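Putative transcription factor (Chaetomium thermophilum, PDB 5D5W) binds heat-shock-element DNA through the HSF-type domain in this chain and, as a transcription factor, probably adjusts gene expression to osmotic and oxidative stress. Local coordinates at residues B[7-21]-B[33-47]. Residues are numbered along the deposited sequence; the frame is centred on the assembly and turned at random.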
loop_
_atom_site.group_PDB
_atom_site.type_symbol
_atom_site.label_atom_id
_atom_site.label_comp_id
_atom_site.label_asym_id
_atom_site.label_seq_id
_atom_site.Cartn_x
_atom_site.Cartn_y
_atom_site.Cartn_z
ATOM N N LYS B 7 8.746 19.010 -2.054
ATOM C CA LYS B 7 7.378 18.619 -2.380
ATOM C C LYS B 7 6.635 18.050 -1.175
ATOM O O LYS B 7 5.430 18.250 -1.028
ATOM C CB LYS B 7 7.371 17.601 -3.519
ATOM C CG LYS B 7 7.745 18.206 -4.864
ATOM C CD LYS B 7 6.936 17.598 -6.005
ATOM C CE LYS B 7 7.755 16.669 -6.890
ATOM N NZ LYS B 7 8.319 17.415 -8.051
ATOM N N LEU B 8 7.356 17.343 -0.318
ATOM C CA LEU B 8 6.785 16.812 0.905
ATOM C C LEU B 8 6.364 17.972 1.797
ATOM O O LEU B 8 5.218 18.057 2.211
ATOM C CB LEU B 8 7.816 15.938 1.615
ATOM C CG LEU B 8 7.377 15.175 2.854
ATOM C CD1 LEU B 8 6.279 14.189 2.505
ATOM C CD2 LEU B 8 8.572 14.453 3.452
ATOM N N TYR B 9 7.297 18.882 2.058
ATOM C CA TYR B 9 7.031 20.045 2.904
ATOM C C TYR B 9 5.853 20.881 2.403
ATOM O O TYR B 9 5.013 21.295 3.196
ATOM C CB TYR B 9 8.271 20.938 3.003
ATOM C CG TYR B 9 8.180 21.957 4.118
ATOM C CD1 TYR B 9 8.717 21.688 5.374
ATOM C CD2 TYR B 9 7.544 23.189 3.921
ATOM C CE1 TYR B 9 8.633 22.617 6.400
ATOM C CE2 TYR B 9 7.452 24.123 4.944
ATOM C CZ TYR B 9 7.996 23.835 6.182
ATOM O OH TYR B 9 7.916 24.763 7.203
ATOM N N LYS B 10 5.818 21.130 1.094
ATOM C CA LYS B 10 4.783 21.963 0.466
ATOM C C LYS B 10 3.404 21.307 0.538
ATOM O O LYS B 10 2.383 21.984 0.684
ATOM C CB LYS B 10 5.151 22.261 -0.995
ATOM C CG LYS B 10 4.445 23.480 -1.577
ATOM C CD LYS B 10 5.202 24.108 -2.745
ATOM C CE LYS B 10 5.009 23.340 -4.046
ATOM N NZ LYS B 10 5.609 24.051 -5.219
ATOM N N MET B 11 3.393 19.984 0.440
ATOM C CA MET B 11 2.188 19.178 0.611
ATOM C C MET B 11 1.612 19.412 2.008
ATOM O O MET B 11 0.402 19.537 2.194
ATOM C CB MET B 11 2.560 17.698 0.445
ATOM C CG MET B 11 1.468 16.764 -0.035
ATOM S SD MET B 11 2.131 15.089 -0.119
ATOM C CE MET B 11 2.347 14.755 1.623
ATOM N N LEU B 12 2.507 19.474 2.990
ATOM C CA LEU B 12 2.129 19.668 4.379
ATOM C C LEU B 12 1.849 21.139 4.699
ATOM O O LEU B 12 1.303 21.451 5.755
ATOM C CB LEU B 12 3.238 19.133 5.294
ATOM C CG LEU B 12 3.388 17.608 5.352
ATOM C CD1 LEU B 12 4.779 17.193 5.804
ATOM C CD2 LEU B 12 2.339 17.017 6.272
ATOM N N GLU B 13 2.211 22.034 3.783
ATOM C CA GLU B 13 2.026 23.474 3.968
ATOM C C GLU B 13 0.599 23.895 3.586
ATOM O O GLU B 13 0.242 25.071 3.694
ATOM C CB GLU B 13 3.062 24.237 3.115
ATOM C CG GLU B 13 3.542 25.571 3.678
ATOM C CD GLU B 13 4.825 26.081 3.015
ATOM O OE1 GLU B 13 5.643 26.730 3.708
ATOM O OE2 GLU B 13 5.023 25.841 1.804
ATOM N N ASP B 14 -0.215 22.932 3.154
ATOM C CA ASP B 14 -1.533 23.209 2.578
ATOM C C ASP B 14 -2.685 22.694 3.453
ATOM O O ASP B 14 -2.826 21.485 3.645
ATOM C CB ASP B 14 -1.619 22.576 1.191
ATOM C CG ASP B 14 -2.877 22.968 0.451
ATOM O OD1 ASP B 14 -3.866 23.366 1.109
ATOM O OD2 ASP B 14 -2.872 22.874 -0.794
ATOM N N PRO B 15 -3.532 23.611 3.970
ATOM C CA PRO B 15 -4.636 23.183 4.840
ATOM C C PRO B 15 -5.795 22.472 4.125
ATOM O O PRO B 15 -6.631 21.858 4.792
ATOM C CB PRO B 15 -5.115 24.497 5.482
ATOM C CG PRO B 15 -4.007 25.471 5.267
ATOM C CD PRO B 15 -3.417 25.080 3.947
ATOM N N SER B 16 -5.846 22.545 2.794
ATOM C CA SER B 16 -6.809 21.753 2.023
ATOM C C SER B 16 -6.717 20.295 2.444
ATOM O O SER B 16 -7.735 19.618 2.618
ATOM C CB SER B 16 -6.531 21.841 0.522
ATOM O OG SER B 16 -6.275 23.168 0.116
ATOM N N TYR B 17 -5.484 19.828 2.628
ATOM C CA TYR B 17 -5.224 18.429 2.943
ATOM C C TYR B 17 -5.317 18.105 4.430
ATOM O O TYR B 17 -5.189 16.955 4.806
ATOM C CB TYR B 17 -3.833 18.034 2.438
ATOM C CG TYR B 17 -3.535 18.441 1.007
ATOM C CD1 TYR B 17 -4.528 18.431 0.032
ATOM C CD2 TYR B 17 -2.253 18.812 0.625
ATOM C CE1 TYR B 17 -4.252 18.792 -1.275
ATOM C CE2 TYR B 17 -1.968 19.173 -0.678
ATOM C CZ TYR B 17 -2.971 19.156 -1.628
ATOM O OH TYR B 17 -2.716 19.511 -2.944
ATOM N N HIS B 18 -5.558 19.099 5.274
ATOM C CA HIS B 18 -5.369 18.928 6.708
ATOM C C HIS B 18 -5.929 17.610 7.246
ATOM O O HIS B 18 -5.329 16.986 8.124
ATOM C CB HIS B 18 -5.971 20.114 7.480
ATOM C CG HIS B 18 -5.752 20.040 8.965
ATOM N ND1 HIS B 18 -4.586 20.461 9.569
ATOM C CD2 HIS B 18 -6.545 19.581 9.964
ATOM C CE1 HIS B 18 -4.672 20.268 10.873
ATOM N NE2 HIS B 18 -5.850 19.733 11.141
ATOM N N SER B 19 -7.076 17.192 6.723
ATOM C CA SER B 19 -7.784 16.020 7.250
ATOM C C SER B 19 -7.070 14.706 6.939
ATOM O O SER B 19 -7.159 13.752 7.712
ATOM C CB SER B 19 -9.204 15.974 6.679
ATOM O OG SER B 19 -9.174 15.994 5.259
ATOM N N VAL B 20 -6.360 14.678 5.813
ATOM C CA VAL B 20 -5.735 13.457 5.304
ATOM C C VAL B 20 -4.197 13.437 5.358
ATOM O O VAL B 20 -3.605 12.362 5.425
ATOM C CB VAL B 20 -6.212 13.152 3.866
ATOM C CG1 VAL B 20 -7.737 13.222 3.797
ATOM C CG2 VAL B 20 -5.588 14.108 2.859
ATOM N N VAL B 21 -3.554 14.602 5.304
ATOM C CA VAL B 21 -2.109 14.709 5.535
ATOM C C VAL B 21 -1.810 15.993 6.308
ATOM O O VAL B 21 -2.194 17.084 5.865
ATOM C CB VAL B 21 -1.307 14.745 4.213
ATOM C CG1 VAL B 21 0.192 14.852 4.484
ATOM C CG2 VAL B 21 -1.587 13.514 3.384
ATOM N N LEU B 33 -3.128 9.858 6.463
ATOM C CA LEU B 33 -4.303 9.184 7.018
ATOM C C LEU B 33 -5.450 9.316 6.031
ATOM O O LEU B 33 -5.646 10.386 5.474
ATOM C CB LEU B 33 -4.671 9.833 8.360
ATOM C CG LEU B 33 -6.038 9.544 8.988
ATOM C CD1 LEU B 33 -6.241 8.045 9.166
ATOM C CD2 LEU B 33 -6.180 10.282 10.317
ATOM N N GLU B 34 -6.201 8.235 5.816
ATOM C CA GLU B 34 -7.262 8.191 4.794
ATOM C C GLU B 34 -6.583 7.947 3.449
ATOM O O GLU B 34 -6.595 8.795 2.547
ATOM C CB GLU B 34 -8.132 9.468 4.785
ATOM C CG GLU B 34 -9.473 9.339 4.064
ATOM C CD GLU B 34 -10.313 10.610 4.147
ATOM O OE1 GLU B 34 -10.676 11.163 3.083
ATOM O OE2 GLU B 34 -10.606 11.065 5.277
ATOM N N ASN B 35 -5.986 6.763 3.343
ATOM C CA ASN B 35 -5.221 6.366 2.172
ATOM C C ASN B 35 -6.007 6.462 0.863
ATOM O O ASN B 35 -5.432 6.682 -0.196
ATOM C CB ASN B 35 -4.660 4.957 2.373
ATOM C CG ASN B 35 -3.465 4.932 3.313
ATOM O OD1 ASN B 35 -2.678 3.989 3.295
ATOM N ND2 ASN B 35 -3.320 5.971 4.134
ATOM N N GLU B 36 -7.321 6.318 0.940
ATOM C CA GLU B 36 -8.182 6.518 -0.219
ATOM C C GLU B 36 -7.871 7.849 -0.887
ATOM O O GLU B 36 -7.405 7.880 -2.018
ATOM C CB GLU B 36 -9.658 6.502 0.198
ATOM C CG GLU B 36 -10.216 5.122 0.497
ATOM C CD GLU B 36 -9.762 4.540 1.828
ATOM O OE1 GLU B 36 -9.124 3.458 1.810
ATOM O OE2 GLU B 36 -10.038 5.160 2.882
ATOM N N LYS B 37 -8.112 8.948 -0.170
ATOM C CA LYS B 37 -8.038 10.284 -0.765
ATOM C C LYS B 37 -6.603 10.765 -0.983
ATOM O O LYS B 37 -6.338 11.449 -1.970
ATOM C CB LYS B 37 -8.803 11.303 0.077
ATOM C CG LYS B 37 -9.225 12.533 -0.721
ATOM C CD LYS B 37 -9.656 13.696 0.169
ATOM C CE LYS B 37 -9.735 15.005 -0.614
ATOM N NZ LYS B 37 -9.472 16.215 0.222
ATOM N N PHE B 38 -5.689 10.414 -0.075
ATOM C CA PHE B 38 -4.268 10.791 -0.211
ATOM C C PHE B 38 -3.599 10.131 -1.413
ATOM O O PHE B 38 -2.966 10.792 -2.241
ATOM C CB PHE B 38 -3.473 10.424 1.049
ATOM C CG PHE B 38 -1.993 10.586 0.880
ATOM C CD1 PHE B 38 -1.444 11.845 0.760
ATOM C CD2 PHE B 38 -1.156 9.484 0.794
ATOM C CE1 PHE B 38 -0.082 12.009 0.587
ATOM C CE2 PHE B 38 0.207 9.645 0.616
ATOM C CZ PHE B 38 0.745 10.908 0.514
ATOM N N THR B 39 -3.735 8.812 -1.478
ATOM C CA THR B 39 -3.142 8.010 -2.536
ATOM C C THR B 39 -3.719 8.393 -3.889
ATOM O O THR B 39 -2.978 8.603 -4.838
ATOM C CB THR B 39 -3.377 6.510 -2.279
ATOM O OG1 THR B 39 -2.686 6.114 -1.087
ATOM C CG2 THR B 39 -2.887 5.672 -3.422
ATOM N N LYS B 40 -5.036 8.516 -3.977
ATOM C CA LYS B 40 -5.677 8.652 -5.278
ATOM C C LYS B 40 -5.736 10.103 -5.755
ATOM O O LYS B 40 -5.757 10.347 -6.951
ATOM C CB LYS B 40 -7.080 8.038 -5.253
ATOM C CG LYS B 40 -7.180 6.681 -4.559
ATOM C CD LYS B 40 -6.898 5.490 -5.463
ATOM C CE LYS B 40 -6.718 4.220 -4.626
ATOM N NZ LYS B 40 -7.441 3.021 -5.149
ATOM N N THR B 41 -5.748 11.063 -4.832
ATOM C CA THR B 41 -5.960 12.475 -5.186
ATOM C C THR B 41 -4.723 13.353 -5.027
ATOM O O THR B 41 -4.420 14.162 -5.897
ATOM C CB THR B 41 -7.070 13.095 -4.314
ATOM O OG1 THR B 41 -8.215 12.234 -4.305
ATOM C CG2 THR B 41 -7.462 14.476 -4.830
ATOM N N ILE B 42 -4.022 13.191 -3.910
ATOM C CA ILE B 42 -2.914 14.077 -3.534
ATOM C C ILE B 42 -1.556 13.570 -4.039
ATOM O O ILE B 42 -0.756 14.341 -4.588
ATOM C CB ILE B 42 -2.881 14.272 -2.008
ATOM C CG1 ILE B 42 -4.227 14.832 -1.537
ATOM C CG2 ILE B 42 -1.755 15.215 -1.616
ATOM C CD1 ILE B 42 -4.500 14.645 -0.064
ATOM N N LEU B 43 -1.290 12.278 -3.874
ATOM C CA LEU B 43 -0.056 11.715 -4.428
ATOM C C LEU B 43 0.146 12.110 -5.888
ATOM O O LEU B 43 1.205 12.612 -6.234
ATOM C CB LEU B 43 -0.007 10.190 -4.283
ATOM C CG LEU B 43 0.629 9.649 -3.009
ATOM C CD1 LEU B 43 0.663 8.129 -3.063
ATOM C CD2 LEU B 43 2.032 10.214 -2.820
ATOM N N PRO B 44 -0.876 11.922 -6.743
ATOM C CA PRO B 44 -0.689 12.248 -8.159
ATOM C C PRO B 44 -0.584 13.743 -8.454
ATOM O O PRO B 44 -0.073 14.122 -9.518
ATOM C CB PRO B 44 -1.940 11.669 -8.839
ATOM C CG PRO B 44 -2.713 10.954 -7.786
ATOM C CD PRO B 44 -2.251 11.478 -6.468
ATOM N N LYS B 45 -1.083 14.579 -7.545
ATOM C CA LYS B 45 -0.934 16.024 -7.696
ATOM C C LYS B 45 0.539 16.397 -7.588
ATOM O O LYS B 45 1.052 17.159 -8.410
ATOM C CB LYS B 45 -1.740 16.793 -6.640
ATOM C CG LYS B 45 -3.201 17.024 -6.996
ATOM C CD LYS B 45 -3.944 17.697 -5.849
ATOM C CE LYS B 45 -5.454 17.602 -6.012
ATOM N NZ LYS B 45 -6.164 18.042 -4.776
ATOM N N HIS B 46 1.215 15.838 -6.586
ATOM C CA HIS B 46 2.592 16.217 -6.271
ATOM C C HIS B 46 3.659 15.299 -6.888
ATOM O O HIS B 46 4.790 15.724 -7.087
ATOM C CB HIS B 46 2.758 16.303 -4.751
ATOM C CG HIS B 46 1.863 17.323 -4.112
ATOM N ND1 HIS B 46 2.328 18.527 -3.627
ATOM C CD2 HIS B 46 0.526 17.327 -3.899
ATOM C CE1 HIS B 46 1.319 19.224 -3.138
ATOM N NE2 HIS B 46 0.213 18.519 -3.292
ATOM N N PHE B 47 3.306 14.062 -7.220
ATOM C CA PHE B 47 4.297 13.076 -7.659
ATOM C C PHE B 47 3.875 12.401 -8.959
ATOM O O PHE B 47 2.833 12.736 -9.526
ATOM C CB PHE B 47 4.530 12.062 -6.535
ATOM C CG PHE B 47 5.103 12.676 -5.285
ATOM C CD1 PHE B 47 6.449 13.007 -5.215
ATOM C CD2 PHE B 47 4.302 12.938 -4.191
ATOM C CE1 PHE B 47 6.984 13.583 -4.073
ATOM C CE2 PHE B 47 4.829 13.516 -3.047
ATOM C CZ PHE B 47 6.172 13.838 -2.987
#
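Tyr17, whose ring reaches His46 and Ile42 of helix 35-46, has its carbonyl O gripped twice: Val20 N, at 2.8 Å, and Val21 N approach it from opposite faces of the carbonyl plane. Just beyond this turn, Val20 O accepts a 2.8 Å hydrogen bond from Leu33 N. With CG anti to the carbonyl carbon (chi1 -48°), the Tyr17 ring is layered between Asp14, toward the rim of one face, and Ile42 on the other, where CG2 stands 4.1 Å from the ring centroid in a CH-pi contact. At its tip, the phenol OH takes a nearly straight hydrogen bond (165°) from His46 NE2, 3.1 Å away and close to the imidazole plane. Met11 CG lies over the imidazole face, 3.9 Å from its centroid, while Met11 SD meets the edge of the Phe38 ring. With an alanine at Tyr17, His46 NE2 would probably lose this acceptor, its ring freer to turn, and Ile42 CG2 its aromatic cover. Next along, Phe47 packs on a DNA phosphate. Apolar packing thus supplies most of the contact, while the directional Tyr17–His46 bond sets how the imidazole lies on the first helix of the helix-turn-helix.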